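PDB 1HFO: migration inhibitory factor from Trichinella spiralis, which belongs to the macrophage migration inhibitory factor family, small cytokine-like proteins that assemble as trimers of subunits built from beta-alpha-beta units. Local coordinates for residues A[55-60]-A[92-97]. Sequence-based numbering, arbitrary orientation.
Sequences PAAFGT and NRMYIH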
ATOM      1  N   PRO A  55      -5.494  19.419  -0.190  1.00 26.17           N
ATOM      2  CA  PRO A  55      -6.235  18.166  -0.350  1.00 25.40           C
ATOM      3  C   PRO A  55      -5.872  17.365  -1.602  1.00 26.91           C
ATOM      4  O   PRO A  55      -5.986  17.845  -2.733  1.00 24.24           O
ATOM      5  CB  PRO A  55      -7.689  18.630  -0.351  1.00 30.00           C
ATOM      6  CG  PRO A  55      -7.652  19.731   0.664  1.00 29.41           C
ATOM      7  CD  PRO A  55      -6.388  20.490   0.297  1.00 28.36           C
ATOM      8  N   ALA A  56      -5.469  16.116  -1.376  1.00 24.69           N
ATOM      9  CA  ALA A  56      -5.060  15.203  -2.431  1.00 25.14           C
ATOM     10  C   ALA A  56      -5.179  13.789  -1.883  1.00 21.71           C
ATOM     11  O   ALA A  56      -5.372  13.607  -0.684  1.00 22.49           O
ATOM     12  CB  ALA A  56      -3.605  15.468  -2.813  1.00 25.59           C
ATOM     13  N   ALA A  57      -5.015  12.809  -2.768  1.00 24.04           N
ATOM     14  CA  ALA A  57      -5.060  11.396  -2.392  1.00 23.45           C
ATOM     15  C   ALA A  57      -4.533  10.510  -3.513  1.00 22.76           C
ATOM     16  O   ALA A  57      -4.462  10.917  -4.663  1.00 22.24           O
ATOM     17  CB  ALA A  57      -6.506  10.986  -2.046  1.00 22.48           C
ATOM     18  N   PHE A  58      -4.145   9.286  -3.166  1.00 20.22           N
ATOM     19  CA  PHE A  58      -3.709   8.339  -4.176  1.00 20.63           C
ATOM     20  C   PHE A  58      -4.158   7.021  -3.576  1.00 14.95           C
ATOM     21  O   PHE A  58      -4.192   6.872  -2.344  1.00 17.95           O
ATOM     22  CB  PHE A  58      -2.183   8.378  -4.375  1.00 21.35           C
ATOM     23  CG  PHE A  58      -1.397   7.800  -3.233  1.00 21.45           C
ATOM     24  CD1 PHE A  58      -1.059   6.449  -3.224  1.00 26.49           C
ATOM     25  CD2 PHE A  58      -0.957   8.603  -2.191  1.00 26.07           C
ATOM     26  CE1 PHE A  58      -0.287   5.912  -2.190  1.00 21.84           C
ATOM     27  CE2 PHE A  58      -0.181   8.073  -1.147  1.00 26.83           C
ATOM     28  CZ  PHE A  58       0.152   6.727  -1.151  1.00 26.56           C
ATOM     29  N   GLY A  59      -4.532   6.095  -4.442  1.00 17.44           N
ATOM     30  CA  GLY A  59      -4.989   4.814  -3.937  1.00 18.16           C
ATOM     31  C   GLY A  59      -4.929   3.745  -4.987  1.00 20.02           C
ATOM     32  O   GLY A  59      -4.428   3.951  -6.089  1.00 19.54           O
ATOM     33  N   THR A  60      -5.490   2.594  -4.655  1.00 18.22           N
ATOM     34  CA  THR A  60      -5.465   1.466  -5.560  1.00 18.34           C
ATOM     35  C   THR A  60      -6.810   0.782  -5.559  1.00 13.44           C
ATOM     36  O   THR A  60      -7.454   0.738  -4.530  1.00 17.98           O
ATOM     37  CB  THR A  60      -4.406   0.442  -5.067  1.00 17.06           C
ATOM     38  OG1 THR A  60      -3.119   1.074  -5.018  1.00 26.14           O
ATOM     39  CG2 THR A  60      -4.335  -0.777  -5.981  1.00 20.14           C
ATOM     40  N   ASN A  92      -7.705  16.515 -10.234  1.00 29.58           N
ATOM     41  CA  ASN A  92      -6.327  16.530 -10.715  1.00 29.03           C
ATOM     42  C   ASN A  92      -5.324  16.374  -9.581  1.00 28.61           C
ATOM     43  O   ASN A  92      -4.120  16.529  -9.796  1.00 29.87           O
ATOM     44  CB  ASN A  92      -6.007  17.811 -11.512  1.00 31.50           C
ATOM     45  CG  ASN A  92      -6.283  19.098 -10.740  1.00 30.92           C
ATOM     46  OD1 ASN A  92      -6.397  19.116  -9.513  1.00 29.63           O
ATOM     47  ND2 ASN A  92      -6.371  20.202 -11.479  1.00 35.40           N
ATOM     48  N   ARG A  93      -5.819  16.067  -8.379  1.00 26.84           N
ATOM     49  CA  ARG A  93      -4.959  15.864  -7.225  1.00 23.61           C
ATOM     50  C   ARG A  93      -5.176  14.479  -6.632  1.00 18.20           C
ATOM     51  O   ARG A  93      -5.032  14.286  -5.437  1.00 19.42           O
ATOM     52  CB  ARG A  93      -5.196  16.925  -6.159  1.00 23.59           C
ATOM     53  CG  ARG A  93      -4.721  18.312  -6.603  1.00 26.13           C
ATOM     54  CD  ARG A  93      -4.906  19.334  -5.508  1.00 25.64           C
ATOM     55  NE  ARG A  93      -3.990  19.155  -4.391  1.00 26.94           N
ATOM     56  CZ  ARG A  93      -2.671  19.315  -4.465  1.00 27.74           C
ATOM     57  NH1 ARG A  93      -2.104  19.664  -5.620  1.00 25.90           N
ATOM     58  NH2 ARG A  93      -1.922  19.136  -3.382  1.00 24.22           N
ATOM     59  N   MET A  94      -5.522  13.537  -7.499  1.00 23.75           N
ATOM     60  CA  MET A  94      -5.733  12.147  -7.083  1.00 24.09           C
ATOM     61  C   MET A  94      -5.254  11.155  -8.132  1.00 20.76           C
ATOM     62  O   MET A  94      -5.431  11.353  -9.334  1.00 19.73           O
ATOM     63  CB  MET A  94      -7.215  11.876  -6.811  1.00 25.20           C
ATOM     64  CG  MET A  94      -7.769  12.582  -5.606  1.00 22.37           C
ATOM     65  SD  MET A  94      -9.446  12.003  -5.268  1.00 23.07           S
ATOM     66  CE  MET A  94     -10.335  12.732  -6.600  1.00 27.15           C
ATOM     67  N   TYR A  95      -4.634  10.072  -7.663  1.00 18.37           N
ATOM     68  CA  TYR A  95      -4.189   9.019  -8.555  1.00 18.43           C
ATOM     69  C   TYR A  95      -4.825   7.730  -8.069  1.00 17.58           C
ATOM     70  O   TYR A  95      -4.930   7.515  -6.865  1.00 19.79           O
ATOM     71  CB  TYR A  95      -2.681   8.802  -8.474  1.00 21.82           C
ATOM     72  CG  TYR A  95      -1.840   9.753  -9.272  1.00 22.53           C
ATOM     73  CD1 TYR A  95      -2.070   9.950 -10.631  1.00 24.98           C
ATOM     74  CD2 TYR A  95      -0.767  10.406  -8.678  1.00 23.64           C
ATOM     75  CE1 TYR A  95      -1.232  10.789 -11.384  1.00 30.25           C
ATOM     76  CE2 TYR A  95       0.073  11.241  -9.417  1.00 24.62           C
ATOM     77  CZ  TYR A  95      -0.165  11.426 -10.762  1.00 25.72           C
ATOM     78  OH  TYR A  95       0.672  12.258 -11.485  1.00 31.46           O
ATOM     79  N   ILE A  96      -5.221   6.886  -9.008  1.00 18.21           N
ATOM     80  CA  ILE A  96      -5.758   5.579  -8.659  1.00 19.42           C
ATOM     81  C   ILE A  96      -5.063   4.527  -9.525  1.00 21.84           C
ATOM     82  O   ILE A  96      -5.080   4.608 -10.752  1.00 20.05           O
ATOM     83  CB  ILE A  96      -7.286   5.474  -8.886  1.00 19.47           C
ATOM     84  CG1 ILE A  96      -8.019   6.452  -7.965  1.00 24.24           C
ATOM     85  CG2 ILE A  96      -7.741   4.012  -8.632  1.00 17.53           C
ATOM     86  CD1 ILE A  96      -7.644   6.357  -6.492  1.00 29.68           C
ATOM     87  N   HIS A  97      -4.448   3.540  -8.877  1.00 19.69           N
ATOM     88  CA  HIS A  97      -3.791   2.479  -9.605  1.00 18.38           C
ATOM     89  C   HIS A  97      -4.757   1.312  -9.718  1.00 16.65           C
ATOM     90  O   HIS A  97      -5.218   0.785  -8.697  1.00 19.20           O
ATOM     91  CB  HIS A  97      -2.537   1.988  -8.880  1.00 16.63           C
ATOM     92  CG  HIS A  97      -1.746   0.996  -9.680  1.00 18.68           C
ATOM     93  ND1 HIS A  97      -0.859   0.110  -9.109  1.00 22.60           N
ATOM     94  CD2 HIS A  97      -1.734   0.734 -11.009  1.00 20.87           C
ATOM     95  CE1 HIS A  97      -0.334  -0.654 -10.051  1.00 19.36           C
ATOM     96  NE2 HIS A  97      -0.849  -0.298 -11.213  1.00 26.97           N
TER
HETATM   97  O   HOH W   1      -0.865  -0.138  -6.221  1.00 27.54           O
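Ala57 to Thr60 pair in parallel register with Met94 to His97, the two strands of a right-handed beta-alpha-beta crossover, one of the two such units of the MIF subunit, whose helix, 69-87, packs on the face bearing Met94 and Ile96. Ala57 N and Gly59 N donate to Arg93 O and Tyr95 O, while Ala57 O and Gly59 O accept from Tyr95 N and His97 N, the last bond being the straightest at 166°. On the helix side, Met94 CG lies 4.1 Å from Ala57 CB, and Ile96, paired with Gly59, which has no side chain, brings CD1 to 3.7 Å from Gly59 N. Phe58 and Tyr95 share the other face but touch each other's side chains through CB atoms alone, 4.2 Å apart. With CG of Phe58 set between the backbone N and carbonyl carbon (chi1 71°) and CG of Tyr95 swung beside its own backbone N (chi1 -81°), the rings part, and each meets an aromatic ring of the second subunit, His40 for Phe58 and Trp108 for Tyr95; Tyr95 OH is hydrogen-bonded to Tyr36 O of that subunit. At the start of the pair, Arg93 bends at chi3 and presents its guanidinium edge to Pro55 O; Arg93 NE lies 2.9 Å from Pro55 O, above the carbonyl plane, while NH1 and NH2 bond to Phe49 O and Asn54 O. At the far end Thr60 and His97 run side by side, and one water, in the imidazole plane, joins Thr60 OG1 at 2.8 Å to His97 ND1 at 2.9 Å.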